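Local coordinates for protein NADH kinase POS5, mitochondrial (Saccharomyces cerevisiae, PDB 3AFO) that phosphorylates NADH, and with a twofold lower preference NAD(+), using ATP, and is a key source of the cellular reductant NADPH, at residues 57-62 with 119-124; 61-66 with 75-80; 202-207 with 284-289; 259-264 with 280-285. All coordinates share one frame; numbering follows the deposited sequence.

Contact 1 (57-62 with 119-124); sequences EAMVEF and VTLGGD. With NAI (1,4-dihydronicotinamide adenine dinucleotide), chain C.
Asp124 OD2 is gripped by two donors: the adenosine-ribose hydroxyl O2B of the bound NADH, 2.7 Å from OD2, and the backbone N of Phe152. The second carboxylate oxygen, OD1, takes the backbone N of Leu153, so both oxygens are tied to the protein and the group's rotation is fixed where the ribose arrives. With an alanine here, O2B would probably lose its carboxylate acceptor and the two amides the side chain that satisfies them.

Behind this polar end, the strand that leads, through Gly122 and the N-cap Gly123, to the aspartate at the start of helix 124-132 is backed by helix 53-69. The two axes approach to 9.3 Å, their directions 144° apart. Leu121 makes the main contact: its CG lies beside the backbone N (chi1 -56°), and its CD1 presses on the helix backbone at Met59 CA, 3.5 Å away, with Met59 CB at 3.8 Å from the same methyl. Ala58 CB is a looser neighbour, 4.4 Å from Leu121 CD1. One turn on, Phe62 and Val119 approach from opposite directions, Phe62 CE2 lying 3.9 Å from Val119 CG1. Gly122, Gly123 and Asp124 are the first three residues of the GGDG motif of NAD kinases, which follows the C-terminal end of a parallel strand in the alpha/beta domain.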
# COMPACT_ATOMS: atom_id res chain seq x y z
N GLU A 57 -33.59 25.64 2.73
CA GLU A 57 -34.68 25.59 1.77
C GLU A 57 -35.37 24.24 1.76
O GLU A 57 -36.61 24.17 1.73
CB GLU A 57 -34.18 25.94 0.37
CG GLU A 57 -33.93 27.44 0.16
CD GLU A 57 -33.09 27.75 -1.07
OE1 GLU A 57 -33.14 26.97 -2.04
OE2 GLU A 57 -32.37 28.77 -1.05
N ALA A 58 -34.57 23.17 1.78
CA ALA A 58 -35.10 21.81 1.80
C ALA A 58 -35.88 21.52 3.08
O ALA A 58 -36.92 20.86 3.03
CB ALA A 58 -33.97 20.79 1.63
N MET A 59 -35.38 22.01 4.21
CA MET A 59 -36.06 21.81 5.49
C MET A 59 -37.46 22.44 5.48
O MET A 59 -38.45 21.80 5.85
CB MET A 59 -35.24 22.38 6.64
CG MET A 59 -35.88 22.18 8.00
SD MET A 59 -34.87 22.85 9.32
CE MET A 59 -33.98 21.34 9.75
N VAL A 60 -37.54 23.69 5.04
CA VAL A 60 -38.82 24.39 4.94
C VAL A 60 -39.77 23.65 4.00
O VAL A 60 -40.95 23.45 4.32
CB VAL A 60 -38.61 25.87 4.53
CG1 VAL A 60 -39.94 26.58 4.26
CG2 VAL A 60 -37.83 26.59 5.61
N GLU A 61 -39.25 23.22 2.85
CA GLU A 61 -40.04 22.48 1.86
C GLU A 61 -40.50 21.12 2.39
O GLU A 61 -41.62 20.67 2.11
CB GLU A 61 -39.22 22.33 0.57
CG GLU A 61 -39.97 21.72 -0.60
CD GLU A 61 -39.08 21.53 -1.84
OE1 GLU A 61 -38.02 22.19 -1.94
OE2 GLU A 61 -39.43 20.70 -2.70
N PHE A 62 -39.64 20.45 3.16
CA PHE A 62 -40.00 19.15 3.70
C PHE A 62 -41.09 19.28 4.77
O PHE A 62 -42.06 18.54 4.75
CB PHE A 62 -38.76 18.43 4.25
CG PHE A 62 -39.03 17.02 4.65
CD1 PHE A 62 -39.45 16.08 3.72
CD2 PHE A 62 -38.85 16.61 5.97
CE1 PHE A 62 -39.70 14.74 4.09
CE2 PHE A 62 -39.09 15.29 6.34
CZ PHE A 62 -39.52 14.36 5.40
N VAL A 119 -34.55 12.53 10.44
CA VAL A 119 -34.41 12.88 9.03
C VAL A 119 -33.25 13.89 8.91
O VAL A 119 -33.26 14.92 9.56
CB VAL A 119 -35.70 13.51 8.44
CG1 VAL A 119 -35.45 14.02 7.03
CG2 VAL A 119 -36.86 12.48 8.43
N THR A 120 -32.26 13.56 8.09
CA THR A 120 -31.10 14.43 7.89
C THR A 120 -31.10 15.06 6.48
O THR A 120 -31.41 14.40 5.49
CB THR A 120 -29.76 13.68 8.14
OG1 THR A 120 -29.68 12.59 7.23
CG2 THR A 120 -29.70 13.14 9.58
N LEU A 121 -30.76 16.34 6.43
CA LEU A 121 -30.71 17.08 5.18
C LEU A 121 -29.30 17.68 5.01
O LEU A 121 -28.97 18.70 5.61
CB LEU A 121 -31.79 18.17 5.18
CG LEU A 121 -33.24 17.72 5.41
CD1 LEU A 121 -34.11 18.92 5.66
CD2 LEU A 121 -33.79 16.90 4.25
N GLY A 122 -28.46 17.01 4.23
CA GLY A 122 -27.09 17.46 4.08
C GLY A 122 -26.16 16.37 3.58
O GLY A 122 -26.41 15.78 2.53
N GLY A 123 -25.10 16.13 4.34
CA GLY A 123 -24.08 15.14 3.96
C GLY A 123 -23.78 14.15 5.07
O GLY A 123 -24.60 13.94 5.97
N ASP A 124 -22.59 13.55 5.01
CA ASP A 124 -22.19 12.52 5.97
C ASP A 124 -22.10 13.08 7.37
O ASP A 124 -22.59 12.46 8.32
CB ASP A 124 -20.87 11.87 5.54
CG ASP A 124 -21.01 11.07 4.26
OD1 ASP A 124 -22.13 10.58 3.95
OD2 ASP A 124 -20.00 10.91 3.55
PA NAI C . -15.57 16.23 7.04
O1A NAI C . -16.46 16.92 6.06
O2A NAI C . -14.27 17.08 7.50
O5B NAI C . -14.95 14.91 6.47
C5B NAI C . -15.79 14.09 5.82
C4B NAI C . -15.21 13.76 4.49
O4B NAI C . -15.19 12.31 4.60
C3B NAI C . -16.39 14.15 3.60
O3B NAI C . -15.97 14.16 2.24
C2B NAI C . -17.34 12.98 3.87
O2B NAI C . -18.23 12.76 2.79
C1B NAI C . -16.38 11.80 3.96
N9A NAI C . -16.94 10.71 4.81
C8A NAI C . -17.32 10.79 6.09
N7A NAI C . -17.77 9.59 6.49
C5A NAI C . -17.66 8.74 5.46
C6A NAI C . -17.95 7.39 5.27
N6A NAI C . -18.46 6.61 6.25
N1A NAI C . -17.70 6.86 4.06
C2A NAI C . -17.20 7.58 3.06
N3A NAI C . -16.91 8.86 3.22
C4A NAI C . -17.14 9.47 4.40
O3 NAI C . -16.33 15.87 8.47
PN NAI C . -17.70 15.04 8.55
O1N NAI C . -18.39 15.07 7.22
O2N NAI C . -18.33 15.49 9.81
O5D NAI C . -17.26 13.48 8.75
C5D NAI C . -16.41 13.10 9.82
C4D NAI C . -15.42 12.06 9.34
O4D NAI C . -14.37 12.78 8.66
C3D NAI C . -14.66 11.38 10.47
O3D NAI C . -15.43 10.30 11.02
C2D NAI C . -13.41 10.86 9.72
O2D NAI C . -13.61 9.49 9.33
C1D NAI C . -13.38 11.76 8.45
N1N NAI C . -12.04 12.36 8.36
C2N NAI C . -11.25 11.99 7.27
C3N NAI C . -9.97 12.49 7.12
C7N NAI C . -9.16 12.06 5.87
O7N NAI C . -8.03 12.49 5.65
N7N NAI C . -9.77 11.21 5.07
C4N NAI C . -9.47 13.37 8.08
C5N NAI C . -10.24 13.75 9.20
C6N NAI C . -11.54 13.24 9.35

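Contact 2 (61-66 with 75-80); sequences EFITHL and VIVQPD
Ile63 and Val75 set their side chains obliquely against each other, joining the helix and the second strand of a beta-alpha-beta crossover made of strand 43-48, helix 53-69 and strand 74-76. Their CA atoms, at 7.1 Å, are the nearest pair between 61-66 and 75-80, consistent with direct side-chain packing between helix and strand.

The two branches of Val75 divide the work. CG1 stands opposite the backbone N (chi1 166°) and meets the long arm of Ile63, with Val75 CG1 3.8 Å from Ile63 CD1 and nearly as close to CG1 of that arm. Val75 CG2 instead faces the short branch, Ile63 CG2, at 4.0 Å. Leu66 comes in at about a right angle to Val75, and its CD1 touches the same Val75 CG2, so this methyl sits against two residues one helical turn apart. An alanine in place of Val75 would probably open a gap here, leaving Leu66 CD1 without its partner and Ile63 CD1 with only the looser touch of Val77 within this segment.

The neighbouring parts of the fold close the layer. Leu103 of strand 101-105 packs on both Ile63 and Val75, while Phe165 of helix 161-169 lies against Leu66. Within the helix, Leu66 also leans on Phe62: its CG stands 4.1 Å above one face of the Phe62 ring, displaced toward the rim. Farther along the chain, Val77 makes a looser contact, its CG1 4.3 Å from Ile63 CD1.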
# COMPACT_ATOMS: atom_id res chain seq x y z
N GLU A 61 -39.25 23.22 2.85
CA GLU A 61 -40.04 22.48 1.86
C GLU A 61 -40.50 21.12 2.39
O GLU A 61 -41.62 20.67 2.11
CB GLU A 61 -39.22 22.33 0.57
CG GLU A 61 -39.97 21.72 -0.60
CD GLU A 61 -39.08 21.53 -1.84
OE1 GLU A 61 -38.02 22.19 -1.94
OE2 GLU A 61 -39.43 20.70 -2.70
N PHE A 62 -39.64 20.45 3.16
CA PHE A 62 -40.00 19.15 3.70
C PHE A 62 -41.09 19.28 4.77
O PHE A 62 -42.06 18.54 4.75
CB PHE A 62 -38.76 18.43 4.25
CG PHE A 62 -39.03 17.02 4.65
CD1 PHE A 62 -39.45 16.08 3.72
CD2 PHE A 62 -38.85 16.61 5.97
CE1 PHE A 62 -39.70 14.74 4.09
CE2 PHE A 62 -39.09 15.29 6.34
CZ PHE A 62 -39.52 14.36 5.40
N ILE A 63 -40.90 20.22 5.68
CA ILE A 63 -41.84 20.49 6.77
C ILE A 63 -43.21 20.93 6.23
O ILE A 63 -44.25 20.52 6.76
CB ILE A 63 -41.27 21.56 7.73
CG1 ILE A 63 -40.04 21.00 8.46
CG2 ILE A 63 -42.33 22.04 8.73
CD1 ILE A 63 -39.25 22.02 9.25
N THR A 64 -43.19 21.77 5.19
CA THR A 64 -44.41 22.18 4.48
C THR A 64 -45.17 20.95 3.96
O THR A 64 -46.37 20.80 4.20
CB THR A 64 -44.09 23.22 3.36
OG1 THR A 64 -43.56 24.41 3.96
CG2 THR A 64 -45.33 23.61 2.54
N HIS A 65 -44.44 20.05 3.29
CA HIS A 65 -45.02 18.80 2.83
C HIS A 65 -45.64 17.94 3.95
O HIS A 65 -46.74 17.42 3.79
CB HIS A 65 -43.99 17.98 2.04
CG HIS A 65 -44.46 16.60 1.69
ND1 HIS A 65 -45.52 16.37 0.84
CD2 HIS A 65 -44.00 15.38 2.06
CE1 HIS A 65 -45.70 15.06 0.71
NE2 HIS A 65 -44.78 14.45 1.44
N LEU A 66 -44.93 17.79 5.06
CA LEU A 66 -45.45 17.01 6.19
C LEU A 66 -46.74 17.63 6.74
O LEU A 66 -47.72 16.93 7.00
CB LEU A 66 -44.39 16.89 7.30
CG LEU A 66 -43.08 16.19 6.91
CD1 LEU A 66 -42.10 16.18 8.06
CD2 LEU A 66 -43.36 14.77 6.40
N VAL A 75 -43.39 17.90 13.90
CA VAL A 75 -42.04 18.29 13.47
C VAL A 75 -41.21 18.82 14.63
O VAL A 75 -41.58 19.79 15.30
CB VAL A 75 -42.10 19.35 12.33
CG1 VAL A 75 -40.73 20.02 12.12
CG2 VAL A 75 -42.62 18.76 11.04
N ILE A 76 -40.06 18.18 14.84
CA ILE A 76 -39.10 18.61 15.84
C ILE A 76 -37.83 19.10 15.14
O ILE A 76 -37.32 18.44 14.24
CB ILE A 76 -38.71 17.44 16.78
CG1 ILE A 76 -39.96 16.72 17.31
CG2 ILE A 76 -37.84 17.95 17.90
CD1 ILE A 76 -39.68 15.31 17.92
N VAL A 77 -37.32 20.26 15.57
CA VAL A 77 -36.04 20.79 15.09
C VAL A 77 -35.30 21.35 16.28
O VAL A 77 -35.89 21.52 17.35
CB VAL A 77 -36.18 21.88 13.96
CG1 VAL A 77 -36.88 21.32 12.75
CG2 VAL A 77 -36.90 23.13 14.47
N GLN A 78 -34.01 21.64 16.09
CA GLN A 78 -33.17 22.33 17.08
C GLN A 78 -33.72 23.72 17.41
O GLN A 78 -34.37 24.34 16.57
CB GLN A 78 -31.74 22.46 16.53
CG GLN A 78 -31.00 21.14 16.42
CD GLN A 78 -30.73 20.54 17.78
OE1 GLN A 78 -29.82 20.95 18.49
NE2 GLN A 78 -31.55 19.57 18.16
N PRO A 79 -33.47 24.21 18.64
CA PRO A 79 -33.94 25.54 19.06
C PRO A 79 -33.47 26.71 18.18
O PRO A 79 -34.28 27.58 17.82
CB PRO A 79 -33.38 25.69 20.48
CG PRO A 79 -33.24 24.29 20.96
CD PRO A 79 -32.82 23.50 19.77
N ASP A 80 -32.19 26.72 17.82
CA ASP A 80 -31.67 27.80 16.98
C ASP A 80 -32.21 27.72 15.55
O ASP A 80 -32.43 28.74 14.91
CB ASP A 80 -30.13 27.87 17.03
CG ASP A 80 -29.44 26.54 16.66
OD1 ASP A 80 -30.11 25.49 16.57
OD2 ASP A 80 -28.21 26.57 16.46

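Contact 3 (202-207 with 284-289); sequences IFLHRG and IKIGSK
Leu204 meets Ile284 and Ile286 through one methyl group, and the contact across the two segments is entirely apolar. Leu204 CD1 lies 3.7 Å from Ile284 CG2, the two side chains sliding past each other in opposite directions. With Ile286 the same methyl meets tip to tip, Leu204 CD1 being 4.0 Å from Ile286 CD1. Ile286 does not aim its beta carbon straight at the strand; its chain turns twice the same way, the second time at chi2 (-57°), and that fold brings CD1 round to the leucine. The nearest CA atoms, those of Leu204 and Ile286, are 9.4 Å apart, a spacing that fits two sheets packed face to face and is too wide for backbone pairing.

Polar interactions gather at the end of the first segment. Gly207 N donates to His205 ND1 over 2.9 Å, with an angle of 166° at the hydrogen and the donor close to the imidazole plane, so this bond fixes the ring's rotation at the turn. Arg206 forms a salt bridge through NE with Asp230, and its NH2 reaches Tyr243 OH of the second subunit. His205 meets His205 of that subunit, ring against ring at about 45°, which places this end of the strand at the interface with the second subunit.

The leucine side faces into the sandwich: strand 201-205 lies between strands 231-235 and 299-303 in one antiparallel sheet, while strand 282-286 sits between 213-219 and 316-321 in the other, with Ile317, Leu215 and Val299 completing the apolar layer.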
# COMPACT_ATOMS: atom_id res chain seq x y z
N ILE A 202 -13.19 6.27 15.86
CA ILE A 202 -12.54 6.91 16.98
C ILE A 202 -11.08 7.02 16.57
O ILE A 202 -10.46 6.01 16.17
CB ILE A 202 -12.67 6.05 18.25
CG1 ILE A 202 -14.16 5.96 18.63
CG2 ILE A 202 -11.81 6.64 19.41
CD1 ILE A 202 -14.59 4.59 19.17
N PHE A 203 -10.51 8.22 16.66
CA PHE A 203 -9.09 8.36 16.30
C PHE A 203 -8.27 9.28 17.16
O PHE A 203 -8.80 10.20 17.79
CB PHE A 203 -8.88 8.64 14.79
CG PHE A 203 -9.49 9.92 14.28
CD1 PHE A 203 -8.78 11.11 14.30
CD2 PHE A 203 -10.76 9.92 13.73
CE1 PHE A 203 -9.35 12.29 13.80
CE2 PHE A 203 -11.33 11.10 13.22
CZ PHE A 203 -10.63 12.28 13.26
N LEU A 204 -6.99 8.97 17.22
CA LEU A 204 -5.99 9.73 17.94
C LEU A 204 -5.05 10.31 16.89
O LEU A 204 -4.72 9.64 15.91
CB LEU A 204 -5.22 8.82 18.90
CG LEU A 204 -6.05 8.24 20.05
CD1 LEU A 204 -5.31 7.10 20.74
CD2 LEU A 204 -6.40 9.34 21.06
N HIS A 205 -4.65 11.57 17.08
CA HIS A 205 -3.82 12.24 16.09
C HIS A 205 -2.94 13.29 16.76
O HIS A 205 -3.38 13.93 17.71
CB HIS A 205 -4.68 12.88 15.00
CG HIS A 205 -3.94 13.13 13.73
ND1 HIS A 205 -3.05 14.17 13.58
CD2 HIS A 205 -3.93 12.46 12.55
CE1 HIS A 205 -2.52 14.14 12.37
NE2 HIS A 205 -3.05 13.12 11.72
N ARG A 206 -1.72 13.46 16.27
CA ARG A 206 -0.78 14.46 16.78
C ARG A 206 -1.33 15.88 16.63
O ARG A 206 -0.96 16.77 17.38
CB ARG A 206 0.59 14.33 16.11
CG ARG A 206 0.60 14.61 14.60
CD ARG A 206 2.01 14.57 14.02
NE ARG A 206 2.01 14.87 12.58
CZ ARG A 206 2.01 16.09 12.06
NH1 ARG A 206 2.03 17.16 12.85
NH2 ARG A 206 2.00 16.25 10.74
N GLY A 207 -2.21 16.08 15.64
CA GLY A 207 -2.90 17.35 15.42
C GLY A 207 -1.96 18.53 15.27
O GLY A 207 -1.14 18.56 14.36
N ILE A 284 -5.92 1.68 24.36
CA ILE A 284 -4.79 2.46 23.86
C ILE A 284 -4.34 3.50 24.90
O ILE A 284 -5.12 4.36 25.30
CB ILE A 284 -5.10 3.13 22.48
CG1 ILE A 284 -5.50 2.06 21.45
CG2 ILE A 284 -3.89 3.97 22.01
CD1 ILE A 284 -5.85 2.61 20.05
N LYS A 285 -3.10 3.37 25.35
CA LYS A 285 -2.51 4.28 26.32
C LYS A 285 -1.53 5.23 25.63
O LYS A 285 -0.70 4.80 24.81
CB LYS A 285 -1.80 3.50 27.41
CG LYS A 285 -1.35 4.33 28.61
CD LYS A 285 -0.78 3.40 29.70
CE LYS A 285 -0.40 4.17 30.96
NZ LYS A 285 0.27 3.25 31.94
N ILE A 286 -1.64 6.52 25.94
CA ILE A 286 -0.75 7.54 25.41
C ILE A 286 0.59 7.45 26.12
O ILE A 286 0.68 7.69 27.33
CB ILE A 286 -1.35 8.98 25.59
CG1 ILE A 286 -2.82 9.04 25.13
CG2 ILE A 286 -0.49 10.03 24.91
CD1 ILE A 286 -3.09 8.60 23.66
N GLY A 287 1.63 7.08 25.38
CA GLY A 287 2.98 6.96 25.93
C GLY A 287 3.88 8.11 25.50
O GLY A 287 3.41 9.11 24.97
N SER A 288 5.17 7.95 25.73
CA SER A 288 6.17 8.91 25.26
C SER A 288 7.50 8.18 25.14
O SER A 288 7.61 7.04 25.58
CB SER A 288 6.29 10.09 26.23
OG SER A 288 6.73 9.65 27.50
N LYS A 289 8.49 8.83 24.53
CA LYS A 289 9.86 8.30 24.52
C LYS A 289 10.67 8.92 25.67
O LYS A 289 10.39 10.05 26.10
CB LYS A 289 10.56 8.53 23.17
CG LYS A 289 9.84 9.48 22.21
CD LYS A 289 10.08 10.95 22.56
CE LYS A 289 8.84 11.78 22.27
NZ LYS A 289 7.78 11.59 23.30

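Contact 4 (259-264 with 280-285); sequences ILMTPI and SHIRIK
Ile259 opens the segment by meeting Ile282 tip to tip, its CG2 3.8 Å from Ile282 CD1 and its own CD1 4.1 Å from that same methyl. The CD1 arm also passes Ser280, whose CB is 4.3 Å from Ile259 CD1; the serine hydroxyl is turned to the carbonyl O of Pro277 and takes no part. Leu260 points its beta carbon away, as strand alternation requires. Met261 then returns to the interface: its chain is extended through chi1 and chi2 and bends at chi3 (-71°), which carries CE alongside Ile282, 3.9 Å from Ile282 CG2. The methionine and isoleucine slide past each other in opposite directions, so Ile282 uses CD1 for Ile259 and CG2 for Met261. The strand bends at Ile264, which packs on Cys265 of the second subunit.

Strands 258-266 and 282-286 belong to two different antiparallel sheets, and the 9.6 Å between the CA atoms of Met261 and Ile282 fits face-to-face packing; the loop residue Ser280 comes closer, its CA 7.8 Å from Ile259 CA. Methyls alone bridge the two side-chain pairs centred on Ile282, implying cohesion by dispersion and water exclusion, without directional bonds.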
# COMPACT_ATOMS: atom_id res chain seq x y z
N ILE A 259 -14.04 -4.71 13.86
CA ILE A 259 -13.52 -3.40 14.18
C ILE A 259 -12.25 -3.26 13.38
O ILE A 259 -11.39 -4.15 13.42
CB ILE A 259 -13.18 -3.27 15.69
CG1 ILE A 259 -14.41 -3.55 16.55
CG2 ILE A 259 -12.56 -1.87 15.98
CD1 ILE A 259 -14.13 -3.62 18.08
N LEU A 260 -12.11 -2.15 12.67
CA LEU A 260 -10.87 -1.86 11.94
C LEU A 260 -9.89 -1.15 12.85
O LEU A 260 -10.27 -0.24 13.58
CB LEU A 260 -11.13 -0.98 10.70
CG LEU A 260 -11.79 -1.65 9.48
CD1 LEU A 260 -13.31 -1.80 9.65
CD2 LEU A 260 -11.49 -0.86 8.22
N MET A 261 -8.63 -1.56 12.79
CA MET A 261 -7.53 -0.81 13.40
C MET A 261 -6.57 -0.39 12.30
O MET A 261 -5.88 -1.23 11.72
CB MET A 261 -6.81 -1.65 14.46
CG MET A 261 -5.64 -0.92 15.12
SD MET A 261 -4.88 -1.94 16.40
CE MET A 261 -6.16 -1.90 17.67
N THR A 262 -6.52 0.91 12.01
CA THR A 262 -5.75 1.39 10.85
C THR A 262 -4.77 2.47 11.29
O THR A 262 -5.20 3.48 11.85
CB THR A 262 -6.68 1.97 9.75
OG1 THR A 262 -7.67 1.00 9.39
CG2 THR A 262 -5.89 2.40 8.49
N PRO A 263 -3.46 2.27 11.03
CA PRO A 263 -2.48 3.28 11.45
C PRO A 263 -2.56 4.52 10.58
O PRO A 263 -2.94 4.45 9.41
CB PRO A 263 -1.14 2.57 11.26
CG PRO A 263 -1.37 1.62 10.10
CD PRO A 263 -2.83 1.16 10.28
N ILE A 264 -2.26 5.67 11.17
CA ILE A 264 -2.22 6.92 10.42
C ILE A 264 -0.77 7.38 10.33
O ILE A 264 -0.20 7.84 11.32
CB ILE A 264 -3.11 8.04 11.06
CG1 ILE A 264 -4.53 7.52 11.29
CG2 ILE A 264 -3.11 9.29 10.16
CD1 ILE A 264 -5.41 8.42 12.17
N SER A 280 -13.90 -7.78 20.31
CA SER A 280 -12.60 -7.32 20.83
C SER A 280 -12.68 -6.24 21.90
O SER A 280 -13.59 -5.43 21.88
CB SER A 280 -11.73 -6.78 19.69
OG SER A 280 -11.38 -7.81 18.80
N HIS A 281 -11.70 -6.24 22.80
CA HIS A 281 -11.55 -5.23 23.83
C HIS A 281 -10.23 -4.53 23.50
O HIS A 281 -9.17 -5.15 23.48
CB HIS A 281 -11.48 -5.92 25.20
CG HIS A 281 -11.22 -5.00 26.35
ND1 HIS A 281 -9.95 -4.64 26.75
CD2 HIS A 281 -12.08 -4.37 27.19
CE1 HIS A 281 -10.03 -3.82 27.79
NE2 HIS A 281 -11.31 -3.64 28.08
N ILE A 282 -10.31 -3.24 23.21
CA ILE A 282 -9.15 -2.49 22.76
C ILE A 282 -8.84 -1.41 23.77
O ILE A 282 -9.73 -0.65 24.17
CB ILE A 282 -9.37 -1.84 21.37
CG1 ILE A 282 -9.75 -2.93 20.34
CG2 ILE A 282 -8.11 -1.07 20.92
CD1 ILE A 282 -10.27 -2.40 18.99
N ARG A 283 -7.58 -1.37 24.20
CA ARG A 283 -7.11 -0.30 25.07
C ARG A 283 -5.90 0.34 24.43
O ARG A 283 -4.96 -0.36 23.99
CB ARG A 283 -6.76 -0.85 26.47
CG ARG A 283 -6.17 0.20 27.42
CD ARG A 283 -6.00 -0.36 28.83
NE ARG A 283 -4.98 -1.41 28.91
CZ ARG A 283 -3.74 -1.22 29.36
NH1 ARG A 283 -3.35 -0.01 29.76
NH2 ARG A 283 -2.90 -2.23 29.40
N ILE A 284 -5.92 1.68 24.36
CA ILE A 284 -4.79 2.46 23.86
C ILE A 284 -4.34 3.50 24.90
O ILE A 284 -5.12 4.36 25.30
CB ILE A 284 -5.10 3.13 22.48
CG1 ILE A 284 -5.50 2.06 21.45
CG2 ILE A 284 -3.89 3.97 22.01
CD1 ILE A 284 -5.85 2.61 20.05
N LYS A 285 -3.10 3.37 25.35
CA LYS A 285 -2.51 4.28 26.32
C LYS A 285 -1.53 5.23 25.63
O LYS A 285 -0.70 4.80 24.81
CB LYS A 285 -1.80 3.50 27.41
CG LYS A 285 -1.35 4.33 28.61
CD LYS A 285 -0.78 3.40 29.70
CE LYS A 285 -0.40 4.17 30.96
NZ LYS A 285 0.27 3.25 31.94

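How the contacts relate
All four contacts are buried, none at the surface, and their segments meet almost wholly through apolar side chains. Contacts 1 and 2 share helix 53-69, which packs on the parallel sheet of the N-terminal domain, and touch through Met59 CE and Val77 CG1, 4.2 Å apart. Contacts 3 and 4 share strand 282-286 in the sandwich of the C-terminal domain, and meet where Leu204 O lies 4.0 Å from Ile264 CD1. The two pairs sit on opposite sides of the chain's centre, contacts 1 and 3 having centres about 36 Å apart. Polar chemistry appears at segment ends: contact 1 extends to the bound NADH, contact 3 to a neighbouring subunit. Contact 2 is plain helix-on-sheet packing, contact 4 its sheet-on-sheet counterpart.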